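Local coordinates for lipolytic enzyme (Clostridium thermocellum, PDB 2VPT), which removes acetyl groups from acetylated xylan, being the catalytic domain of a cellulosomal family 3 carbohydrate esterase of the SGNH hydrolase clan, at residues Arg33-Gln37 with Ala38-Ile42; Pro69-Ala72 with Ser73-Asn77. One frame throughout, in Å; residues are numbered along the deposited sequence.

Contact 1. Residues Arg33-Gln37 with Ala38-Ile42; sequences RLLTQ and AGLSI
Ala-38 closes the last regular turn of helix 28-37: its N donates to Leu-34 O at 3.0 Å, with only a weak second reach to Leu-35 O, and its methyl rests beside both carbonyl oxygens. At Gly-39 the chain turns out of the helix with a positive phi of 93°. Gly-39 N bonds to Thr-36 O at 2.9 Å, approaching from well above the carbonyl plane. Leu-40 N then reaches back to Leu-35 O over 3.1 Å in a fairly straight bond (N-H...O 155°), while its CB lies against the same oxygen. CG of Leu-40 is turned to the side of its own N (chi1 -64°), which carries CD1 to within 4.0 Å of Leu-35 CD2. Ser-41 bonds through its backbone to Ile-6 of strand 5-12. Ile-42 turns back, and its CG1 meets Leu-35 CB at 3.8 Å, the two side chains crossing at about a right angle. A water links the last turn to the strand: it donates to Thr-36 OG1 (2.8 Å) and Leu-40 O, and accepts from Ile-42 N; the same hydroxyl is bonded to Tyr-32 O. The paired backbone bonds and the leucine contact across them make a classic Schellman C-cap, here leading from a helix into strand 41-44, where Asp-43 and Phe-44 bind calcium.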
loop_
_atom_site.group_PDB
_atom_site.type_symbol
_atom_site.label_atom_id
_atom_site.label_comp_id
_atom_site.label_asym_id
_atom_site.label_seq_id
_atom_site.Cartn_x
_atom_site.Cartn_y
_atom_site.Cartn_z
ATOM N N ARG A 33 15.501 10.388 1.877
ATOM C CA ARG A 33 16.626 11.000 1.150
ATOM C C ARG A 33 17.182 12.188 1.911
ATOM O O ARG A 33 18.390 12.279 2.137
ATOM C CB ARG A 33 16.205 11.480 -0.236
ATOM C CG ARG A 33 15.891 10.371 -1.220
ATOM C CD ARG A 33 15.745 10.873 -2.630
ATOM N NE ARG A 33 17.032 11.310 -3.178
ATOM C CZ ARG A 33 17.251 11.650 -4.451
ATOM N NH1 ARG A 33 16.274 11.619 -5.350
ATOM N NH2 ARG A 33 18.467 12.033 -4.822
ATOM N N LEU A 34 16.302 13.109 2.308
ATOM C CA LEU A 34 16.770 14.343 2.936
ATOM C C LEU A 34 17.472 14.069 4.243
ATOM O O LEU A 34 18.504 14.672 4.532
ATOM C CB LEU A 34 15.604 15.313 3.166
ATOM C CG LEU A 34 14.880 15.866 1.943
ATOM C CD1 LEU A 34 13.571 16.582 2.308
ATOM C CD2 LEU A 34 15.803 16.788 1.127
ATOM N N LEU A 35 16.928 13.172 5.050
ATOM C CA LEU A 35 17.505 12.863 6.344
ATOM C C LEU A 35 18.840 12.146 6.200
ATOM O O LEU A 35 19.780 12.422 6.949
ATOM C CB LEU A 35 16.545 12.043 7.204
ATOM C CG LEU A 35 15.270 12.758 7.643
ATOM C CD1 LEU A 35 14.379 11.755 8.374
ATOM C CD2 LEU A 35 15.566 13.974 8.508
ATOM N N THR A 36 18.920 11.239 5.235
ATOM C CA THR A 36 20.173 10.550 4.946
ATOM C C THR A 36 21.224 11.535 4.434
ATOM O O THR A 36 22.362 11.518 4.900
ATOM C CB THR A 36 19.954 9.400 3.960
ATOM O OG1 THR A 36 19.026 8.473 4.513
ATOM C CG2 THR A 36 21.261 8.633 3.700
ATOM N N GLN A 37 20.848 12.410 3.514
ATOM C CA GLN A 37 21.768 13.452 3.028
ATOM C C GLN A 37 22.281 14.353 4.146
ATOM O O GLN A 37 23.421 14.851 4.088
ATOM C CB GLN A 37 21.111 14.290 1.941
ATOM C CG GLN A 37 20.911 13.553 0.649
ATOM C CD GLN A 37 20.254 14.401 -0.416
ATOM O OE1 GLN A 37 20.668 14.389 -1.584
ATOM N NE2 GLN A 37 19.242 15.159 -0.026
ATOM N N ALA A 38 21.455 14.567 5.171
ATOM C CA ALA A 38 21.836 15.370 6.324
ATOM C C ALA A 38 22.815 14.652 7.248
ATOM O O ALA A 38 23.269 15.231 8.228
ATOM C CB ALA A 38 20.574 15.793 7.098
ATOM N N GLY A 39 23.129 13.392 6.958
ATOM C CA GLY A 39 24.066 12.609 7.742
ATOM C C GLY A 39 23.486 11.753 8.841
ATOM O O GLY A 39 24.206 11.218 9.688
ATOM N N LEU A 40 22.166 11.589 8.828
ATOM C CA LEU A 40 21.499 10.788 9.819
ATOM C C LEU A 40 21.346 9.358 9.333
ATOM O O LEU A 40 21.201 9.117 8.136
ATOM C CB LEU A 40 20.114 11.368 10.130
ATOM C CG LEU A 40 20.137 12.751 10.770
ATOM C CD1 LEU A 40 18.713 13.296 10.842
ATOM C CD2 LEU A 40 20.772 12.699 12.144
ATOM N N SER A 41 21.399 8.437 10.281
ATOM C CA SER A 41 21.096 7.027 10.063
ATOM C C SER A 41 19.667 6.754 10.527
ATOM O O SER A 41 19.395 6.735 11.715
ATOM C CB SER A 41 22.059 6.155 10.851
ATOM O OG SER A 41 21.782 4.794 10.631
ATOM N N ILE A 42 18.767 6.561 9.565
ATOM C CA ILE A 42 17.328 6.438 9.826
ATOM C C ILE A 42 16.858 5.019 9.549
ATOM O O ILE A 42 17.177 4.445 8.502
ATOM C CB ILE A 42 16.530 7.417 8.924
ATOM C CG1 ILE A 42 16.966 8.856 9.182
ATOM C CG2 ILE A 42 15.022 7.254 9.133
ATOM C CD1 ILE A 42 16.835 9.333 10.622
HETATM O O HOH W 1 19.634 6.939 6.771
#

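Contact 2. Residues Pro69-Ala72 with Ser73-Asn77; sequences PQIA and SNINN
From Pro-69 to Asn-77 the backbone of helix 68-82 starts regularly, with Ser-73 N bonded to Pro-69 O at 2.9 Å, is distorted at Asn-74, whose phi opens to -124°, and kinks at Asn-76 and Asn-77, whose N atoms have no bond to the turn before. Asn-74 N bonds to Ile-71 O, three residues back, at 3.0 Å and from well above the carbonyl plane. Ile-71 O also takes Ile-75 N at 2.9 Å, nearly in line with the carbonyl, so two N-H groups share it. Gln-70 O, which would normally receive the Asn-74 N-H, is served by that residue's side chain: ND2 donates to it at 3.0 Å, and the carbonyl oxygen lies about 30° out of the amide plane. Asn-74 CG stands beside its own N (chi1 -59°), which lets the amide fold back along the helix. At the kink a water stands between Ala-72 O (2.8 Å) and Asn-76 N (2.9 Å), donating to the first and accepting from the second, where a direct bond would close a regular turn. Asn-77 N makes just a weak bond, to Asn-74 O.

On the inner side, Ile-71 CG2 and Ile-75 CD1 touch at 4.0 Å, with Ile-75 CB also resting on Ile-71 O. Both isoleucines pack on Val-11 of strand 5-12 and on helix 104-117, Ile-71 against Leu-110 and Ile-75 against Ile-114. From that helix Gln-113 NE2 also bonds to Ala-72 O and Asn-76 OD1, tying the kinked turn to its neighbour beside the central sheet.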
loop_
_atom_site.group_PDB
_atom_site.type_symbol
_atom_site.label_atom_id
_atom_site.label_comp_id
_atom_site.label_asym_id
_atom_site.label_seq_id
_atom_site.Cartn_x
_atom_site.Cartn_y
_atom_site.Cartn_z
ATOM N N PRO A 69 -9.588 6.673 16.473
ATOM C CA PRO A 69 -9.835 5.551 17.382
ATOM C C PRO A 69 -9.329 4.200 16.873
ATOM O O PRO A 69 -8.957 3.333 17.671
ATOM C CB PRO A 69 -11.364 5.568 17.567
ATOM C CG PRO A 69 -11.911 6.354 16.468
ATOM C CD PRO A 69 -10.838 7.344 16.071
ATOM N N GLN A 70 -9.267 4.029 15.557
ATOM C CA GLN A 70 -8.719 2.796 15.012
ATOM C C GLN A 70 -7.209 2.707 15.251
ATOM O O GLN A 70 -6.691 1.663 15.611
ATOM C CB GLN A 70 -9.041 2.684 13.535
ATOM C CG GLN A 70 -10.504 2.565 13.235
ATOM C CD GLN A 70 -10.671 2.469 11.758
ATOM O OE1 GLN A 70 -10.598 3.459 11.058
ATOM N NE2 GLN A 70 -10.791 1.244 11.253
ATOM N N ILE A 71 -6.512 3.816 15.045
ATOM C CA ILE A 71 -5.113 3.901 15.419
ATOM C C ILE A 71 -4.953 3.623 16.920
ATOM O O ILE A 71 -4.124 2.808 17.317
ATOM C CB ILE A 71 -4.508 5.277 15.075
ATOM C CG1 ILE A 71 -4.516 5.504 13.556
ATOM C CG2 ILE A 71 -3.104 5.413 15.645
ATOM C CD1 ILE A 71 -3.523 4.644 12.721
ATOM N N ALA A 72 -5.760 4.285 17.754
ATOM C CA ALA A 72 -5.630 4.149 19.208
ATOM C C ALA A 72 -5.843 2.700 19.669
ATOM O O ALA A 72 -5.221 2.237 20.645
ATOM C CB ALA A 72 -6.638 5.078 19.925
ATOM N N SER A 73 -6.726 1.998 18.967
ATOM C CA SER A 73 -7.051 0.626 19.299
ATOM C C SER A 73 -5.863 -0.336 19.137
ATOM O O SER A 73 -5.827 -1.395 19.768
ATOM C CB SER A 73 -8.239 0.194 18.447
ATOM O OG SER A 73 -8.864 -0.959 18.954
ATOM N N ASN A 74 -4.879 0.034 18.310
ATOM C CA ASN A 74 -3.767 -0.856 17.988
ATOM C C ASN A 74 -2.372 -0.310 18.281
ATOM O O ASN A 74 -1.425 -1.089 18.340
ATOM C CB ASN A 74 -3.859 -1.248 16.516
ATOM C CG ASN A 74 -5.142 -1.937 16.209
ATOM O OD1 ASN A 74 -5.372 -3.067 16.660
ATOM N ND2 ASN A 74 -6.032 -1.254 15.508
ATOM N N ILE A 75 -2.231 0.993 18.488
ATOM C CA ILE A 75 -0.896 1.594 18.527
ATOM C C ILE A 75 -0.039 1.104 19.709
ATOM O O ILE A 75 1.185 1.075 19.619
ATOM C CB ILE A 75 -0.995 3.121 18.508
ATOM C CG1 ILE A 75 0.359 3.752 18.130
ATOM C CG2 ILE A 75 -1.563 3.643 19.818
ATOM C CD1 ILE A 75 0.255 5.223 17.755
ATOM N N ASN A 76 -0.657 0.674 20.812
ATOM C CA ASN A 76 0.136 0.163 21.932
ATOM C C ASN A 76 0.944 -1.033 21.484
ATOM O O ASN A 76 2.110 -1.181 21.845
ATOM C CB ASN A 76 -0.735 -0.255 23.113
ATOM C CG ASN A 76 -1.429 0.901 23.765
ATOM O OD1 ASN A 76 -1.297 2.053 23.349
ATOM N ND2 ASN A 76 -2.194 0.595 24.817
ATOM N N ASN A 77 0.324 -1.886 20.676
ATOM C CA ASN A 77 1.020 -3.053 20.140
ATOM C C ASN A 77 2.133 -2.678 19.169
ATOM O O ASN A 77 3.230 -3.250 19.208
ATOM C CB ASN A 77 0.036 -4.011 19.474
ATOM C CG ASN A 77 -1.004 -4.542 20.444
ATOM O OD1 ASN A 77 -0.715 -4.785 21.612
ATOM N ND2 ASN A 77 -2.216 -4.736 19.955
HETATM O O HOH W 2 -3.488 0.164 21.454
#

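How the contacts relate
Contact 1 and contact 2 lie on opposite sides of the chain's centre, about 29 Å apart between their own centres, and their nearest atoms are about 17 Å apart. Each is partly buried, with two buried hydrophobic residues among more exposed ones, and both reach strand 5-12 through their buried aliphatic side chains. Helix 181-203 packs beside contact 1, helix 104-117 beside contact 2. The water of contact 1 bridges helix and strand, whereas that of contact 2 takes the place of a helical bond. Contact 1 ends a helix through glycine, while contact 2 carries its helix on past a kink with an asparagine amide.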